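PDB 2OGG: HTH-type transcriptional regulator TreR from Bacillus subtilis, which represses the trePA operon for trehalose use as a DNA-binding regulator and binds trehalose-6-phosphate through its effector-binding domain. Local coordinates for residues K61-L66 with Y76-G81. Numbering follows the deposited sequence.
Sequences KHVPHL and YEYIEG. With SO4 (sulfate ion), chain C.
The phenol hydroxyl of Y78 donates a hydrogen bond to the backbone carbonyl of H65, with Y78 OH 2.8 Å from H65 O. The hydroxyl lies above the carbonyl plane, 57° out of it, and the C=O...O angle is 121°. CG of Y78 is anti to the backbone N (chi1 178°), which carries the ring out from the helix to the loop. V63 meets this ring at its edge, close to the ring plane. V63 CG1 lies 3.7 Å from Y78 CE2, and the two side chains run past each other in opposite directions. L66 comes in obliquely, with L66 CD1 3.9 Å from Y78 CE2. Both methyls are thus nearest the same ring carbon, while the polar bond holds the ring's end. The contact belongs to the UTRA domain, the effector-binding part of the repressor. It joins the loop after strand 49-59 to helix 75-83. V63 and L66 also pack on F58 of that strand, and I79 packs on F130 of strand 129-138 and I87 of strand 87-98. Near the helix start, Y76 N donates to sulfate O2 at 3.2 Å, with an N-H...O angle of 159°. S74, I75, R42 and R44 complete the sulfate site. The anion probably comes from the crystallisation liquor; its position is consistent with a place for the phosphate of trehalose-6-phosphate. E77 OE2 accepts a hydrogen bond from L85 N of the second subunit, and E80 OE2 forms a salt bridge with R150 of the fourth subunit.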
loop_
_atom_site.group_PDB
_atom_site.type_symbol
_atom_site.label_atom_id
_atom_site.label_comp_id
_atom_site.label_asym_id
_atom_site.label_seq_id
_atom_site.Cartn_x
_atom_site.Cartn_y
_atom_site.Cartn_z
ATOM N N LYS A 61 -16.660 17.424 -15.920
ATOM C CA LYS A 61 -15.661 17.725 -16.944
ATOM C C LYS A 61 -14.808 16.512 -17.269
ATOM O O LYS A 61 -14.480 16.278 -18.407
ATOM C CB LYS A 61 -14.804 18.905 -16.512
ATOM C CG LYS A 61 -13.344 18.813 -16.896
ATOM C CD LYS A 61 -12.591 19.935 -16.176
ATOM C CE LYS A 61 -13.199 20.179 -14.773
ATOM N NZ LYS A 61 -12.950 21.555 -14.262
ATOM N N HIS A 62 -14.663 15.631 -16.295
ATOM C CA HIS A 62 -13.919 14.400 -16.486
ATOM C C HIS A 62 -14.765 13.157 -16.812
ATOM O O HIS A 62 -14.282 12.257 -17.529
ATOM C CB HIS A 62 -12.944 14.172 -15.319
ATOM C CG HIS A 62 -11.745 15.073 -15.363
ATOM N ND1 HIS A 62 -11.566 16.118 -14.472
ATOM C CD2 HIS A 62 -10.736 15.168 -16.277
ATOM C CE1 HIS A 62 -10.494 16.807 -14.831
ATOM N NE2 HIS A 62 -9.988 16.268 -15.933
ATOM N N VAL A 63 -16.050 13.207 -16.430
ATOM C CA VAL A 63 -17.037 12.125 -16.647
ATOM C C VAL A 63 -18.358 12.697 -17.206
ATOM O O VAL A 63 -19.285 13.014 -16.460
ATOM C CB VAL A 63 -17.290 11.342 -15.340
ATOM C CG1 VAL A 63 -18.300 10.242 -15.538
ATOM C CG2 VAL A 63 -15.970 10.766 -14.846
ATOM N N PRO A 64 -18.345 13.046 -18.492
ATOM C CA PRO A 64 -19.425 13.853 -19.031
ATOM C C PRO A 64 -20.776 13.156 -19.084
ATOM O O PRO A 64 -21.791 13.805 -19.327
ATOM C CB PRO A 64 -18.943 14.185 -20.456
ATOM C CG PRO A 64 -17.729 13.328 -20.693
ATOM C CD PRO A 64 -17.153 13.066 -19.352
ATOM N N HIS A 65 -20.781 11.844 -18.970
ATOM C CA HIS A 65 -21.979 11.095 -19.273
ATOM C C HIS A 65 -22.245 10.173 -18.114
ATOM O O HIS A 65 -21.313 9.610 -17.519
ATOM C CB HIS A 65 -21.771 10.242 -20.520
ATOM C CG HIS A 65 -21.577 11.030 -21.781
ATOM N ND1 HIS A 65 -20.738 10.619 -22.795
ATOM C CD2 HIS A 65 -22.068 12.234 -22.168
ATOM C CE1 HIS A 65 -20.738 11.519 -23.761
ATOM N NE2 HIS A 65 -21.578 12.484 -23.429
ATOM N N LEU A 66 -23.495 10.131 -17.679
ATOM C CA LEU A 66 -23.840 9.267 -16.580
ATOM C C LEU A 66 -25.331 8.967 -16.634
ATOM O O LEU A 66 -26.109 9.745 -17.197
ATOM C CB LEU A 66 -23.449 9.939 -15.278
ATOM C CG LEU A 66 -23.499 9.092 -13.999
ATOM C CD1 LEU A 66 -22.371 8.066 -13.995
ATOM C CD2 LEU A 66 -23.406 10.013 -12.760
ATOM N N TYR A 76 -17.823 2.833 -9.407
ATOM C CA TYR A 76 -16.394 2.592 -9.442
ATOM C C TYR A 76 -15.990 1.965 -10.784
ATOM O O TYR A 76 -15.163 2.517 -11.510
ATOM C CB TYR A 76 -15.972 1.695 -8.276
ATOM C CG TYR A 76 -14.589 1.138 -8.426
ATOM C CD1 TYR A 76 -13.492 1.832 -7.939
ATOM C CD2 TYR A 76 -14.382 -0.147 -8.932
ATOM C CE1 TYR A 76 -12.221 1.314 -8.030
ATOM C CE2 TYR A 76 -13.110 -0.705 -8.972
ATOM C CZ TYR A 76 -12.029 0.074 -8.589
ATOM O OH TYR A 76 -10.768 -0.432 -8.616
ATOM N N GLU A 77 -16.651 0.878 -11.159
ATOM C CA GLU A 77 -16.337 0.207 -12.415
ATOM C C GLU A 77 -16.526 1.136 -13.601
ATOM O O GLU A 77 -15.648 1.244 -14.462
ATOM C CB GLU A 77 -17.147 -1.087 -12.566
ATOM C CG GLU A 77 -16.660 -2.187 -11.645
ATOM C CD GLU A 77 -17.518 -3.425 -11.711
ATOM O OE1 GLU A 77 -18.637 -3.305 -12.238
ATOM O OE2 GLU A 77 -17.053 -4.523 -11.295
ATOM N N TYR A 78 -17.548 1.978 -13.540
ATOM C CA TYR A 78 -17.789 2.883 -14.641
ATOM C C TYR A 78 -16.679 3.882 -14.798
ATOM O O TYR A 78 -16.344 4.290 -15.915
ATOM C CB TYR A 78 -19.091 3.621 -14.471
ATOM C CG TYR A 78 -19.323 4.589 -15.580
ATOM C CD1 TYR A 78 -19.661 4.149 -16.861
ATOM C CD2 TYR A 78 -19.289 5.959 -15.340
ATOM C CE1 TYR A 78 -19.958 5.069 -17.883
ATOM C CE2 TYR A 78 -19.519 6.877 -16.355
ATOM C CZ TYR A 78 -19.826 6.433 -17.625
ATOM O OH TYR A 78 -20.059 7.368 -18.601
ATOM N N ILE A 79 -16.333 4.491 -13.675
ATOM C CA ILE A 79 -15.252 5.468 -13.626
ATOM C C ILE A 79 -13.894 4.918 -14.010
ATOM O O ILE A 79 -13.234 5.467 -14.871
ATOM C CB ILE A 79 -15.211 6.141 -12.261
ATOM C CG1 ILE A 79 -16.456 7.015 -12.136
ATOM C CG2 ILE A 79 -13.964 6.957 -12.116
ATOM C CD1 ILE A 79 -16.431 7.963 -11.003
ATOM N N GLU A 80 -13.532 3.763 -13.472
ATOM C CA GLU A 80 -12.312 3.097 -13.891
ATOM C C GLU A 80 -12.337 2.793 -15.387
ATOM O O GLU A 80 -11.318 2.906 -16.080
ATOM C CB GLU A 80 -12.130 1.810 -13.112
ATOM C CG GLU A 80 -11.795 2.016 -11.645
ATOM C CD GLU A 80 -10.427 2.642 -11.462
ATOM O OE1 GLU A 80 -9.432 2.052 -11.947
ATOM O OE2 GLU A 80 -10.353 3.733 -10.846
ATOM N N GLY A 81 -13.518 2.492 -15.907
ATOM C CA GLY A 81 -13.623 2.129 -17.313
ATOM C C GLY A 81 -13.306 3.302 -18.217
ATOM O O GLY A 81 -12.705 3.118 -19.283
HETATM S S SO4 C . -19.813 1.642 -6.443
HETATM O O1 SO4 C . -18.963 2.746 -6.023
HETATM O O2 SO4 C . -19.122 0.774 -7.377
HETATM O O3 SO4 C . -20.176 0.776 -5.336
HETATM O O4 SO4 C . -20.971 2.250 -7.069
#